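Local coordinates for N-acetylmuramoyl-l-alanine amidase (Bartonella henselae, PDB 3NE8), which probably cleaves the amide bond between N-acetylmuramic acid and L-alanine in cell-wall peptidoglycan as a zinc-dependent amidase used in cell division, at residues A[149-154]-A[218-223]; A[98-103]-A[171-176]; A[69-74]-A[179-184]; A[35-40]-A[51-56]. One frame throughout, in Å; residues are numbered along the deposited sequence. Where two conformers were deposited one is given.

Contact 1. Residues A[149-154]-A[218-223]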
loop_
_atom_site.group_PDB
_atom_site.type_symbol
_atom_site.label_atom_id
_atom_site.label_comp_id
_atom_site.label_asym_id
_atom_site.label_seq_id
_atom_site.Cartn_x
_atom_site.Cartn_y
_atom_site.Cartn_z
ATOM N N ILE A 149 -5.010 -6.178 0.881
ATOM C CA ILE A 149 -5.752 -5.036 0.340
ATOM C C ILE A 149 -4.895 -4.262 -0.667
ATOM O O ILE A 149 -5.346 -3.888 -1.752
ATOM C CB ILE A 149 -6.201 -4.072 1.487
ATOM C CG1 ILE A 149 -7.246 -4.728 2.405
ATOM C CG2 ILE A 149 -6.759 -2.772 0.923
ATOM C CD1 ILE A 149 -8.547 -5.083 1.716
ATOM N N ASN A 150 -3.656 -3.992 -0.269
ATOM C CA ASN A 150 -2.735 -3.281 -1.141
ATOM C C ASN A 150 -2.568 -4.016 -2.462
ATOM O O ASN A 150 -2.652 -3.416 -3.536
ATOM C CB ASN A 150 -1.378 -3.104 -0.458
ATOM C CG ASN A 150 -0.359 -2.476 -1.371
ATOM O OD1 ASN A 150 0.338 -3.159 -2.095
ATOM N ND2 ASN A 150 -0.277 -1.154 -1.350
ATOM N N PHE A 151 -2.337 -5.325 -2.399
ATOM C CA PHE A 151 -2.165 -6.075 -3.625
ATOM C C PHE A 151 -3.437 -6.072 -4.471
ATOM O O PHE A 151 -3.382 -5.885 -5.692
ATOM C CB PHE A 151 -1.707 -7.503 -3.339
ATOM C CG PHE A 151 -1.458 -8.303 -4.588
ATOM C CD1 PHE A 151 -0.455 -7.930 -5.462
ATOM C CD2 PHE A 151 -2.265 -9.386 -4.918
ATOM C CE1 PHE A 151 -0.226 -8.649 -6.630
ATOM C CE2 PHE A 151 -2.037 -10.107 -6.086
ATOM C CZ PHE A 151 -1.018 -9.733 -6.944
ATOM N N ALA A 152 -4.584 -6.295 -3.832
ATOM C CA ALA A 152 -5.846 -6.267 -4.567
ATOM C C ALA A 152 -6.006 -4.946 -5.327
ATOM O O ALA A 152 -6.388 -4.928 -6.504
ATOM C CB ALA A 152 -7.035 -6.496 -3.623
ATOM N N ASN A 153 -5.729 -3.838 -4.638
ATOM C CA ASN A 153 -5.844 -2.506 -5.236
ATOM C C ASN A 153 -4.947 -2.352 -6.434
ATOM O O ASN A 153 -5.359 -1.818 -7.473
ATOM C CB ASN A 153 -5.457 -1.423 -4.224
ATOM C CG ASN A 153 -6.575 -1.084 -3.278
ATOM O OD1 ASN A 153 -7.735 -1.421 -3.520
ATOM N ND2 ASN A 153 -6.235 -0.402 -2.184
ATOM N N ASN A 154 -3.714 -2.814 -6.299
ATOM C CA ASN A 154 -2.780 -2.683 -7.398
ATOM C C ASN A 154 -3.181 -3.537 -8.594
ATOM O O ASN A 154 -3.055 -3.102 -9.738
ATOM C CB ASN A 154 -1.358 -3.007 -6.967
ATOM C CG ASN A 154 -0.329 -2.313 -7.836
ATOM O OD1 ASN A 154 -0.502 -1.148 -8.209
ATOM N ND2 ASN A 154 0.742 -3.018 -8.163
ATOM N N TYR A 218 3.082 -8.095 -13.461
ATOM C CA TYR A 218 3.566 -6.740 -13.242
ATOM C C TYR A 218 3.141 -6.240 -11.863
ATOM O O TYR A 218 3.946 -5.647 -11.132
ATOM C CB TYR A 218 3.048 -5.818 -14.350
ATOM C CG TYR A 218 3.507 -4.381 -14.226
ATOM C CD1 TYR A 218 4.828 -4.028 -14.465
ATOM C CD2 TYR A 218 2.617 -3.381 -13.874
ATOM C CE1 TYR A 218 5.249 -2.708 -14.353
ATOM C CE2 TYR A 218 3.028 -2.054 -13.765
ATOM C CZ TYR A 218 4.341 -1.734 -14.002
ATOM O OH TYR A 218 4.731 -0.416 -13.888
ATOM N N SER A 219 1.884 -6.472 -11.501
ATOM C CA SER A 219 1.403 -6.080 -10.183
ATOM C C SER A 219 2.197 -6.752 -9.081
ATOM O O SER A 219 2.497 -6.130 -8.061
ATOM C CB SER A 219 -0.078 -6.402 -10.012
ATOM O OG SER A 219 -0.846 -5.613 -10.906
ATOM N N ILE A 220 2.520 -8.031 -9.273
ATOM C CA ILE A 220 3.326 -8.761 -8.302
ATOM C C ILE A 220 4.716 -8.159 -8.156
ATOM O O ILE A 220 5.221 -7.993 -7.037
ATOM C CB ILE A 220 3.399 -10.265 -8.649
ATOM C CG1 ILE A 220 2.020 -10.900 -8.457
ATOM C CG2 ILE A 220 4.466 -10.957 -7.798
ATOM C CD1 ILE A 220 1.911 -12.307 -9.028
ATOM N N ARG A 221 5.352 -7.805 -9.262
ATOM C CA ARG A 221 6.658 -7.154 -9.209
ATOM C C ARG A 221 6.603 -5.840 -8.424
ATOM O O ARG A 221 7.498 -5.534 -7.628
ATOM C CB ARG A 221 7.185 -6.906 -10.623
ATOM C CG ARG A 221 7.334 -8.177 -11.451
ATOM C CD ARG A 221 8.696 -8.830 -11.261
ATOM N NE ARG A 221 8.931 -9.255 -9.885
ATOM C CZ ARG A 221 10.045 -8.999 -9.207
ATOM N NH1 ARG A 221 11.029 -8.319 -9.779
ATOM N NH2 ARG A 221 10.176 -9.427 -7.960
ATOM N N GLN A 222 5.553 -5.054 -8.647
ATOM C CA GLN A 222 5.402 -3.794 -7.917
ATOM C C GLN A 222 5.196 -4.056 -6.428
ATOM O O GLN A 222 5.754 -3.367 -5.579
ATOM C CB GLN A 222 4.227 -3.004 -8.480
ATOM C CG GLN A 222 4.476 -2.426 -9.863
ATOM C CD GLN A 222 3.320 -1.580 -10.335
ATOM O OE1 GLN A 222 2.159 -1.919 -10.110
ATOM N NE2 GLN A 222 3.630 -0.461 -10.987
ATOM N N PHE A 223 4.402 -5.064 -6.112
ATOM C CA PHE A 223 4.155 -5.440 -4.728
ATOM C C PHE A 223 5.437 -5.924 -4.046
ATOM O O PHE A 223 5.705 -5.570 -2.894
ATOM C CB PHE A 223 3.068 -6.513 -4.713
ATOM C CG PHE A 223 2.608 -6.930 -3.346
ATOM C CD1 PHE A 223 1.914 -6.048 -2.526
ATOM C CD2 PHE A 223 2.810 -8.231 -2.910
ATOM C CE1 PHE A 223 1.449 -6.456 -1.285
ATOM C CE2 PHE A 223 2.355 -8.645 -1.672
ATOM C CZ PHE A 223 1.672 -7.753 -0.853
#
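Phe151 and Phe223 pack together where helices 135-161 and 206-227 cross. The short segments run at 140° to each other, with axes 9.7 Å apart. Phe151 CB sits over one face of the Phe223 ring, 4.0 Å from its centroid, in a CH-pi contact. The two rings are oblique, their planes 55° apart, and Phe151 CD1 lies 3.9 Å from Phe223 CG. Both rings leave their helices with CG anti to the backbone N. The far end of the Phe151 ring reaches Ile220, with Phe151 CZ 3.6 Å from Ile220 CG1. Phe151 and Ile220 also touch Leu77 and Ile79 of strand 77-82, so this side faces the sheet.

The polar contacts lie beside the rings. Asn154 ND2 donates to Gln222 OE1 at 2.6 Å, with an angle of 158° at the hydrogen. The acceptor is close to the Asn154 amide plane, and the two amides are only moderately turned from each other. Asn158 also donates to Gln222 OE1, and it is bonded to Ser219 OG. Asn150 OD1 comes to the edge of the Phe223 ring, 3.3 Å from Phe223 CD1. That oxygen also bonds a glycerol.

Two amide donors thus share Gln222 OE1, which should limit rotation of its amide. The chemistry is divided: an apolar part, of which Phe151 and Ile220 face strand 77-82, and a partly exposed row of amides beside it.

Contact 2. Residues A[98-103]-A[171-176]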
loop_
_atom_site.group_PDB
_atom_site.type_symbol
_atom_site.label_atom_id
_atom_site.label_comp_id
_atom_site.label_asym_id
_atom_site.label_seq_id
_atom_site.Cartn_x
_atom_site.Cartn_y
_atom_site.Cartn_z
ATOM N N THR A 98 -10.773 -10.076 -1.288
ATOM C CA THR A 98 -10.004 -10.267 -0.063
ATOM C C THR A 98 -10.932 -10.818 1.016
ATOM O O THR A 98 -12.155 -10.846 0.826
ATOM C CB THR A 98 -9.361 -8.953 0.406
ATOM O OG1 THR A 98 -10.336 -7.901 0.387
ATOM C CG2 THR A 98 -8.233 -8.582 -0.529
ATOM N N ILE A 99 -10.372 -11.245 2.143
ATOM C CA ILE A 99 -11.180 -11.878 3.174
ATOM C C ILE A 99 -11.850 -10.841 4.072
ATOM O O ILE A 99 -11.309 -9.759 4.317
ATOM C CB ILE A 99 -10.350 -12.855 4.025
ATOM C CG1 ILE A 99 -11.274 -13.809 4.794
ATOM C CG2 ILE A 99 -9.414 -12.098 4.963
ATOM C CD1 ILE A 99 -10.566 -14.976 5.445
ATOM N N SER A 100 -13.037 -11.180 4.562
ATOM C CA SER A 100 -13.763 -10.349 5.513
ATOM C C SER A 100 -14.843 -11.213 6.132
ATOM O O SER A 100 -15.387 -12.098 5.472
ATOM C CB SER A 100 -14.421 -9.172 4.803
ATOM O OG SER A 100 -15.158 -8.381 5.723
ATOM N N ASP A 101 -15.174 -10.949 7.392
ATOM C CA ASP A 101 -16.262 -11.669 8.042
ATOM C C ASP A 101 -17.592 -11.258 7.420
ATOM O O ASP A 101 -18.505 -12.070 7.275
ATOM C CB ASP A 101 -16.274 -11.375 9.542
ATOM C CG ASP A 101 -15.204 -12.142 10.298
ATOM O OD1 ASP A 101 -14.674 -13.130 9.747
ATOM O OD2 ASP A 101 -14.902 -11.760 11.449
ATOM N N GLU A 102 -17.678 -9.989 7.042
ATOM C CA GLU A 102 -18.879 -9.411 6.459
ATOM C C GLU A 102 -18.662 -9.146 4.970
ATOM O O GLU A 102 -17.730 -8.437 4.589
ATOM C CB GLU A 102 -19.211 -8.104 7.182
ATOM C CG GLU A 102 -20.591 -7.538 6.897
ATOM C CD GLU A 102 -20.944 -6.389 7.829
ATOM O OE1 GLU A 102 -22.138 -6.240 8.169
ATOM O OE2 GLU A 102 -20.027 -5.640 8.231
ATOM N N ALA A 103 -19.534 -9.703 4.136
ATOM C CA ALA A 103 -19.382 -9.597 2.685
ATOM C C ALA A 103 -19.640 -8.186 2.176
ATOM O O ALA A 103 -20.439 -7.437 2.757
ATOM C CB ALA A 103 -20.304 -10.569 1.992
ATOM N N HIS A 171 -12.999 -4.655 -6.577
ATOM C CA HIS A 171 -12.459 -5.183 -5.332
ATOM C C HIS A 171 -13.601 -5.470 -4.370
ATOM O O HIS A 171 -14.250 -4.545 -3.884
ATOM C CB HIS A 171 -11.441 -4.242 -4.681
ATOM C CG HIS A 171 -10.987 -4.713 -3.335
ATOM N ND1 HIS A 171 -10.793 -3.866 -2.265
ATOM C CD2 HIS A 171 -10.753 -5.962 -2.871
ATOM C CE1 HIS A 171 -10.422 -4.571 -1.210
ATOM N NE2 HIS A 171 -10.390 -5.848 -1.553
ATOM N N ARG A 172 -13.845 -6.751 -4.115
ATOM C CA ARG A 172 -14.908 -7.191 -3.224
ATOM C C ARG A 172 -14.325 -8.039 -2.102
ATOM O O ARG A 172 -13.113 -8.267 -2.038
ATOM C CB ARG A 172 -15.979 -7.950 -4.010
ATOM C CG ARG A 172 -16.588 -7.102 -5.113
ATOM C CD ARG A 172 -17.747 -7.768 -5.818
ATOM N NE ARG A 172 -18.233 -6.921 -6.906
ATOM C CZ ARG A 172 -19.467 -6.957 -7.395
ATOM N NH1 ARG A 172 -20.365 -7.795 -6.893
ATOM N NH2 ARG A 172 -19.799 -6.146 -8.391
ATOM N N TYR A 173 -15.175 -8.498 -1.193
ATOM C CA TYR A 173 -14.680 -9.276 -0.063
ATOM C C TYR A 173 -15.782 -10.104 0.570
ATOM O O TYR A 173 -16.964 -9.753 0.512
ATOM C CB TYR A 173 -13.980 -8.387 0.976
ATOM C CG TYR A 173 -14.713 -7.110 1.294
ATOM C CD1 TYR A 173 -15.702 -7.075 2.262
ATOM C CD2 TYR A 173 -14.396 -5.931 0.635
ATOM C CE1 TYR A 173 -16.376 -5.896 2.555
ATOM C CE2 TYR A 173 -15.059 -4.750 0.921
ATOM C CZ TYR A 173 -16.043 -4.745 1.881
ATOM O OH TYR A 173 -16.712 -3.575 2.176
ATOM N N ALA A 174 -15.384 -11.235 1.134
ATOM C CA ALA A 174 -16.297 -12.130 1.821
ATOM C C ALA A 174 -15.460 -13.162 2.549
ATOM O O ALA A 174 -14.232 -13.143 2.466
ATOM C CB ALA A 174 -17.262 -12.800 0.838
ATOM N N ASP A 175 -16.120 -14.064 3.265
ATOM C CA ASP A 175 -15.430 -14.987 4.153
ATOM C C ASP A 175 -14.967 -16.250 3.414
ATOM O O ASP A 175 -15.458 -17.354 3.665
ATOM C CB ASP A 175 -16.359 -15.332 5.320
ATOM C CG ASP A 175 -15.659 -16.075 6.433
ATOM O OD1 ASP A 175 -14.419 -15.996 6.548
ATOM O OD2 ASP A 175 -16.373 -16.739 7.216
ATOM N N PHE A 176 -14.022 -16.078 2.498
ATOM C CA PHE A 176 -13.448 -17.193 1.739
ATOM C C PHE A 176 -12.430 -17.958 2.591
ATOM O O PHE A 176 -11.415 -17.391 3.018
ATOM C CB PHE A 176 -12.736 -16.672 0.488
ATOM C CG PHE A 176 -13.658 -16.120 -0.561
ATOM C CD1 PHE A 176 -14.252 -16.955 -1.488
ATOM C CD2 PHE A 176 -13.910 -14.758 -0.633
ATOM C CE1 PHE A 176 -15.097 -16.442 -2.466
ATOM C CE2 PHE A 176 -14.748 -14.242 -1.605
ATOM C CZ PHE A 176 -15.339 -15.077 -2.522
HETATM O O HOH W 1 -12.996 -13.887 7.905
#
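Thr98 and His171 meet through their side chains on neighbouring parallel strands, 94-99 and 170-174. The latter is an outermost strand of the mixed sheet within this chain. Thr98 can be followed outward from CB. CB lies in the plane of the His171 ring, at its edge. With chi1 at 48°, OG1 lies between the backbone N and the carbonyl carbon, which turns it to the edge of the imidazole. OG1 is 2.8 Å from His171 NE2 and hydrogen-bonded to it; either could be the donor. CG2, the other branch, is 3.6 Å from the same NE2. His171 ND1 bonds Lys229 of the second subunit.

In the backbone, Thr98 N donates to Arg172 O at 3.1 Å, and Ala174 N donates to Thr98 O at 3.3 Å. Ser100 N is hydrogen-bonded to Ala174 O from above its carbonyl plane. Ser100 CB lies 3.5 Å from Tyr173 CD1, and Glu102 O sits at the edge of that ring. Ser100 OG donates to Glu102 O, a bond within the same loop.

Asp101 OD1 and Asp175 OD1 are 4.3 Å apart. One water donates to both, and Lys180 forms a salt bridge with Asp175 OD1. Water and lysine probably ease the repulsion between the carboxylates, while the histidine has a polar partner at each ring nitrogen.

Contact 3. Residues A[69-74]-A[179-184]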
loop_
_atom_site.group_PDB
_atom_site.type_symbol
_atom_site.label_atom_id
_atom_site.label_comp_id
_atom_site.label_asym_id
_atom_site.label_seq_id
_atom_site.Cartn_x
_atom_site.Cartn_y
_atom_site.Cartn_z
ATOM N N LYS A 69 -0.009 -25.185 2.223
ATOM C CA LYS A 69 1.077 -25.185 1.246
ATOM C C LYS A 69 1.704 -23.797 1.111
ATOM O O LYS A 69 2.922 -23.674 0.999
ATOM C CB LYS A 69 0.592 -25.719 -0.106
ATOM C CG LYS A 69 0.320 -27.223 -0.105
ATOM C CD LYS A 69 -0.304 -27.672 -1.424
ATOM C CE LYS A 69 -0.561 -29.178 -1.462
ATOM N NZ LYS A 69 0.684 -29.971 -1.274
ATOM N N ALA A 70 0.885 -22.753 1.144
ATOM C CA ALA A 70 1.403 -21.393 1.084
ATOM C C ALA A 70 2.303 -21.114 2.292
ATOM O O ALA A 70 3.375 -20.530 2.149
ATOM C CB ALA A 70 0.254 -20.396 1.023
ATOM N N GLN A 71 1.861 -21.525 3.474
ATOM C CA GLN A 71 2.637 -21.317 4.690
ATOM C C GLN A 71 3.920 -22.140 4.702
ATOM O O GLN A 71 4.970 -21.650 5.103
ATOM C CB GLN A 71 1.786 -21.632 5.918
ATOM C CG GLN A 71 0.604 -20.695 6.079
ATOM C CD GLN A 71 -0.324 -21.130 7.179
ATOM O OE1 GLN A 71 -0.705 -22.296 7.258
ATOM N NE2 GLN A 71 -0.691 -20.196 8.045
ATOM N N GLU A 72 3.840 -23.392 4.271
ATOM C CA GLU A 72 5.011 -24.262 4.215
ATOM C C GLU A 72 6.089 -23.703 3.289
ATOM O O GLU A 72 7.287 -23.915 3.510
ATOM C CB GLU A 72 4.605 -25.672 3.774
ATOM C CG GLU A 72 3.798 -26.424 4.822
ATOM C CD GLU A 72 3.211 -27.727 4.302
ATOM O OE1 GLU A 72 2.880 -28.595 5.135
ATOM O OE2 GLU A 72 3.075 -27.882 3.068
ATOM N N PHE A 73 5.658 -22.987 2.252
ATOM C CA PHE A 73 6.570 -22.397 1.271
ATOM C C PHE A 73 7.153 -21.072 1.774
ATOM O O PHE A 73 7.982 -20.464 1.094
ATOM C CB PHE A 73 5.810 -22.149 -0.044
ATOM C CG PHE A 73 6.695 -21.905 -1.243
ATOM C CD1 PHE A 73 7.457 -22.930 -1.768
ATOM C CD2 PHE A 73 6.720 -20.672 -1.877
ATOM C CE1 PHE A 73 8.267 -22.723 -2.883
ATOM C CE2 PHE A 73 7.512 -20.465 -2.997
ATOM C CZ PHE A 73 8.285 -21.491 -3.498
ATOM N N ASP A 74 6.707 -20.594 2.934
ATOM C CA ASP A 74 7.078 -19.255 3.396
ATOM C C ASP A 74 6.713 -18.209 2.345
ATOM O O ASP A 74 7.499 -17.315 2.027
ATOM C CB ASP A 74 8.566 -19.184 3.763
ATOM C CG ASP A 74 8.884 -19.909 5.055
ATOM O OD1 ASP A 74 7.964 -20.105 5.880
ATOM O OD2 ASP A 74 10.055 -20.284 5.250
ATOM N N LEU A 179 -8.665 -17.927 1.916
ATOM C CA LEU A 179 -7.944 -16.685 2.191
ATOM C C LEU A 179 -7.605 -16.512 3.676
ATOM O O LEU A 179 -7.255 -15.411 4.103
ATOM C CB LEU A 179 -8.747 -15.477 1.684
ATOM C CG LEU A 179 -9.110 -15.467 0.195
ATOM C CD1 LEU A 179 -9.836 -14.173 -0.182
ATOM C CD2 LEU A 179 -7.862 -15.673 -0.673
ATOM N N LYS A 180 -7.683 -17.595 4.450
ATOM C CA LYS A 180 -7.545 -17.532 5.906
ATOM C C LYS A 180 -6.121 -17.534 6.469
ATOM O O LYS A 180 -5.963 -17.496 7.689
ATOM C CB LYS A 180 -8.319 -18.688 6.552
ATOM C CG LYS A 180 -9.825 -18.599 6.406
ATOM C CD LYS A 180 -10.452 -17.810 7.537
ATOM C CE LYS A 180 -11.963 -17.769 7.390
ATOM N NZ LYS A 180 -12.619 -17.076 8.530
ATOM N N ALA A 181 -5.084 -17.575 5.634
ATOM C CA ALA A 181 -3.724 -17.558 6.192
ATOM C C ALA A 181 -3.537 -16.290 7.037
ATOM O O ALA A 181 -3.711 -15.183 6.529
ATOM C CB ALA A 181 -2.679 -17.599 5.087
ATOM N N PRO A 182 -3.173 -16.428 8.323
ATOM C CA PRO A 182 -3.014 -15.212 9.134
ATOM C C PRO A 182 -1.729 -14.457 8.801
ATOM O O PRO A 182 -1.591 -13.276 9.146
ATOM C CB PRO A 182 -2.929 -15.758 10.567
ATOM C CG PRO A 182 -2.409 -17.154 10.405
ATOM C CD PRO A 182 -3.064 -17.652 9.133
ATOM N N ASP A 183 -0.810 -15.147 8.127
ATOM C CA ASP A 183 0.568 -14.692 7.950
ATOM C C ASP A 183 1.024 -14.590 6.493
ATOM O O ASP A 183 2.195 -14.328 6.225
ATOM C CB ASP A 183 1.532 -15.611 8.725
ATOM C CG ASP A 183 1.430 -17.083 8.313
ATOM O OD1 ASP A 183 2.419 -17.818 8.539
ATOM O OD2 ASP A 183 0.385 -17.507 7.787
ATOM N N VAL A 184 0.106 -14.805 5.555
ATOM C CA VAL A 184 0.433 -14.688 4.137
ATOM C C VAL A 184 -0.623 -13.826 3.457
ATOM O O VAL A 184 -1.795 -14.190 3.447
ATOM C CB VAL A 184 0.473 -16.071 3.428
ATOM C CG1 VAL A 184 0.849 -15.898 1.970
ATOM C CG2 VAL A 184 1.413 -17.032 4.137
HETATM O O HOH W 2 4.115 -18.691 6.344
#
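Gln71 and Asp183 cross at about a right angle, joining the C-terminal part of helix 63-72 to the loop before strand 186-190. Their flat ends are also steeply turned, with amide and carboxylate planes 74° apart. Gln71 NE2 donates to Asp183 OD2 at 2.9 Å along an almost straight line, 177° at the hydrogen. The acceptor lies in the amide plane. On the aspartate, the donor comes from the syn side, somewhat out of the carboxylate plane. Asp183 turns its carboxylate to the helix with CG between the backbone N and the carbonyl carbon (chi1 57°).

Gln71 also runs across Pro182 at about a right angle, Gln71 NE2 lying 3.6 Å from Pro182 CD. Gln71 CG is 4.2 Å from Val184 CG2. Val184 and Ala70 both pack on Phe78 of strand 77-82.

Asp183 OD1 accepts from a water at 2.9 Å, which makes a weak bond to Gln71 O. Asp74, the first residue to leave helical backbone angles, takes part in a Schellman motif, with Asp74 N bonded to Gln71 O.

Asp183 is the exposed part of this loop. A neutral amide donates to a carboxylate, so this is a charge-assisted hydrogen bond and not a salt bridge. Its straight, in-plane geometry should hold the Gln71 amide in its rotation.

Contact 4. Residues A[35-40]-A[51-56]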
loop_
_atom_site.group_PDB
_atom_site.type_symbol
_atom_site.label_atom_id
_atom_site.label_comp_id
_atom_site.label_asym_id
_atom_site.label_seq_id
_atom_site.Cartn_x
_atom_site.Cartn_y
_atom_site.Cartn_z
ATOM N N PHE A 35 -4.358 -21.074 -16.362
ATOM C CA PHE A 35 -4.045 -19.692 -16.019
ATOM C C PHE A 35 -2.875 -19.622 -15.039
ATOM O O PHE A 35 -1.981 -18.782 -15.186
ATOM C CB PHE A 35 -5.264 -18.961 -15.457
ATOM C CG PHE A 35 -5.030 -17.485 -15.304
ATOM C CD1 PHE A 35 -5.281 -16.627 -16.363
ATOM C CD2 PHE A 35 -4.491 -16.972 -14.137
ATOM C CE1 PHE A 35 -5.040 -15.266 -16.244
ATOM C CE2 PHE A 35 -4.241 -15.607 -14.016
ATOM C CZ PHE A 35 -4.519 -14.764 -15.075
ATOM N N ALA A 36 -2.890 -20.474 -14.021
ATOM C CA ALA A 36 -1.800 -20.507 -13.052
ATOM C C ALA A 36 -0.473 -20.789 -13.743
ATOM O O ALA A 36 0.545 -20.170 -13.409
ATOM C CB ALA A 36 -2.069 -21.542 -11.966
ATOM N N ARG A 37 -0.475 -21.729 -14.685
ATOM C CA ARG A 37 0.743 -22.051 -15.422
ATOM C C ARG A 37 1.222 -20.845 -16.250
ATOM O O ARG A 37 2.425 -20.583 -16.346
ATOM C CB ARG A 37 0.515 -23.299 -16.278
ATOM C CG ARG A 37 0.402 -24.555 -15.433
ATOM C CD ARG A 37 -0.123 -25.732 -16.212
ATOM N NE ARG A 37 0.061 -26.979 -15.465
ATOM C CZ ARG A 37 -0.396 -28.166 -15.851
ATOM N NH1 ARG A 37 -1.144 -28.273 -16.946
ATOM N NH2 ARG A 37 -0.124 -29.247 -15.123
ATOM N N ALA A 38 0.284 -20.111 -16.845
ATOM C CA ALA A 38 0.650 -18.922 -17.614
ATOM C C ALA A 38 1.235 -17.833 -16.712
ATOM O O ALA A 38 2.207 -17.167 -17.075
ATOM C CB ALA A 38 -0.558 -18.391 -18.370
ATOM N N LEU A 39 0.631 -17.645 -15.545
ATOM C CA LEU A 39 1.128 -16.657 -14.595
ATOM C C LEU A 39 2.505 -17.065 -14.063
ATOM O O LEU A 39 3.408 -16.233 -13.938
ATOM C CB LEU A 39 0.099 -16.432 -13.487
ATOM C CG LEU A 39 0.477 -15.440 -12.383
ATOM C CD1 LEU A 39 0.905 -14.090 -12.952
ATOM C CD2 LEU A 39 -0.701 -15.276 -11.453
ATOM N N ARG A 40 2.683 -18.354 -13.775
ATOM C CA ARG A 40 4.014 -18.846 -13.425
ATOM C C ARG A 40 5.035 -18.507 -14.512
ATOM O O ARG A 40 6.125 -18.003 -14.224
ATOM C CB ARG A 40 3.969 -20.361 -13.181
ATOM C CG ARG A 40 5.332 -21.030 -12.967
ATOM C CD ARG A 40 5.187 -22.573 -12.838
ATOM N NE ARG A 40 4.730 -23.202 -14.081
ATOM C CZ ARG A 40 4.314 -24.469 -14.193
ATOM N NH1 ARG A 40 4.283 -25.233 -13.130
ATOM N NH2 ARG A 40 3.913 -24.963 -15.364
ATOM N N VAL A 51 8.239 -19.089 -7.645
ATOM C CA VAL A 51 6.829 -19.437 -7.732
ATOM C C VAL A 51 6.608 -20.902 -7.430
ATOM O O VAL A 51 7.376 -21.753 -7.877
ATOM C CB VAL A 51 6.313 -19.211 -9.162
ATOM C CG1 VAL A 51 4.818 -19.515 -9.260
ATOM C CG2 VAL A 51 6.608 -17.797 -9.614
ATOM N N ALA A 52 5.551 -21.206 -6.691
ATOM C CA ALA A 52 5.094 -22.579 -6.538
ATOM C C ALA A 52 3.588 -22.607 -6.733
ATOM O O ALA A 52 2.904 -21.608 -6.493
ATOM C CB ALA A 52 5.464 -23.136 -5.173
ATOM N N LEU A 53 3.077 -23.741 -7.190
ATOM C CA LEU A 53 1.645 -23.970 -7.315
ATOM C C LEU A 53 1.175 -24.943 -6.226
ATOM O O LEU A 53 1.909 -25.871 -5.865
ATOM C CB LEU A 53 1.319 -24.543 -8.700
ATOM C CG LEU A 53 1.019 -23.545 -9.818
ATOM C CD1 LEU A 53 2.162 -22.550 -10.043
ATOM C CD2 LEU A 53 0.686 -24.273 -11.114
ATOM N N THR A 54 -0.036 -24.747 -5.708
ATOM C CA THR A 54 -0.592 -25.711 -4.760
ATOM C C THR A 54 -0.779 -27.090 -5.410
ATOM O O THR A 54 -0.624 -28.110 -4.749
ATOM C CB THR A 54 -1.926 -25.232 -4.178
ATOM O OG1 THR A 54 -2.820 -24.970 -5.256
ATOM C CG2 THR A 54 -1.729 -23.967 -3.329
ATOM N N ARG A 55 -1.187 -27.094 -6.677
ATOM C CA ARG A 55 -1.247 -28.298 -7.502
ATOM C C ARG A 55 -0.741 -27.933 -8.879
ATOM O O ARG A 55 -1.005 -26.833 -9.381
ATOM C CB ARG A 55 -2.672 -28.848 -7.608
ATOM C CG ARG A 55 -3.644 -27.946 -8.379
ATOM C CD ARG A 55 -5.051 -28.516 -8.379
ATOM N NE ARG A 55 -6.040 -27.666 -9.046
ATOM C CZ ARG A 55 -6.430 -27.800 -10.312
ATOM N NH1 ARG A 55 -5.886 -28.736 -11.084
ATOM N NH2 ARG A 55 -7.368 -27.009 -10.808
ATOM N N ASP A 56 0.004 -28.857 -9.480
ATOM C CA ASP A 56 0.427 -28.728 -10.872
ATOM C C ASP A 56 0.004 -29.973 -11.640
ATOM O O ASP A 56 0.733 -30.497 -12.491
ATOM C CB ASP A 56 1.929 -28.478 -10.981
ATOM C CG ASP A 56 2.329 -27.886 -12.320
ATOM O OD1 ASP A 56 3.539 -27.867 -12.599
ATOM O OD2 ASP A 56 1.443 -27.461 -13.094
#
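Arg37 and Arg40 reach Asp56 by different torsions. Arg37 has CG anti to the carbonyl carbon (chi1 -71°) and stays extended to NE. Arg40 starts with CG anti to the backbone N and bends at chi3 (66°), which turns its guanidinium toward the same aspartate. Arg37 grips side-on: NE donates to Asp56 OD2 at 2.8 Å, nearly along the C-O axis, and NH2 reaches the same oxygen at 3.1 Å from above the carboxylate plane. NH2 also makes a weak bond to Asp56 O. Arg40 NH1 donates to Asp56 OD1 at 2.8 Å from the opposite side of the carboxylate plane. Both guanidinium groups present their edges and stand steeply to the carboxylate. Two cations share this anion, which should favour its charged form.

Apolar atoms meet below the salt bridges. Leu53 CD2 lies 4.0 Å from Ala36 CB, and Leu53 CD1 lies 4.1 Å from Arg40 CD. Arg40 CG rests 4.0 Å from Val51 CG1.

The contact belongs to the beta-alpha-beta unit of strand 5-11, helix 28-45 and strand 49-53. Segment 35-40 runs nearly antiparallel to strand residues 51-53, part of an outermost strand of the sheet within the chain. Phe35 and Leu39 of helix 28-45 pack against helix 206-227.

Overall arrangement
The four contacts are spread round one mixed six-stranded sheet. Contacts 2 and 4 involve its two outermost strands within the chain, and their centres are about 24 Å apart. Contact 1 touches contact 2: Ile149 CD1 is 3.5 Å from His171 CE1. Both also reach the second subunit. Contact 3 joins contact 2 by the salt bridge of Lys180 NZ to Asp175 OD1, 2.9 Å long. It meets contact 4 through packing, Phe73 CE1 lying 3.6 Å from Ala52 CB. The zinc site is His13, Glu28, His82, Asp84 and Glu115. The side chain of Phe176 in contact 2 is about 8 Å from the zinc, and that of Ala36 in contact 4 about 13 Å.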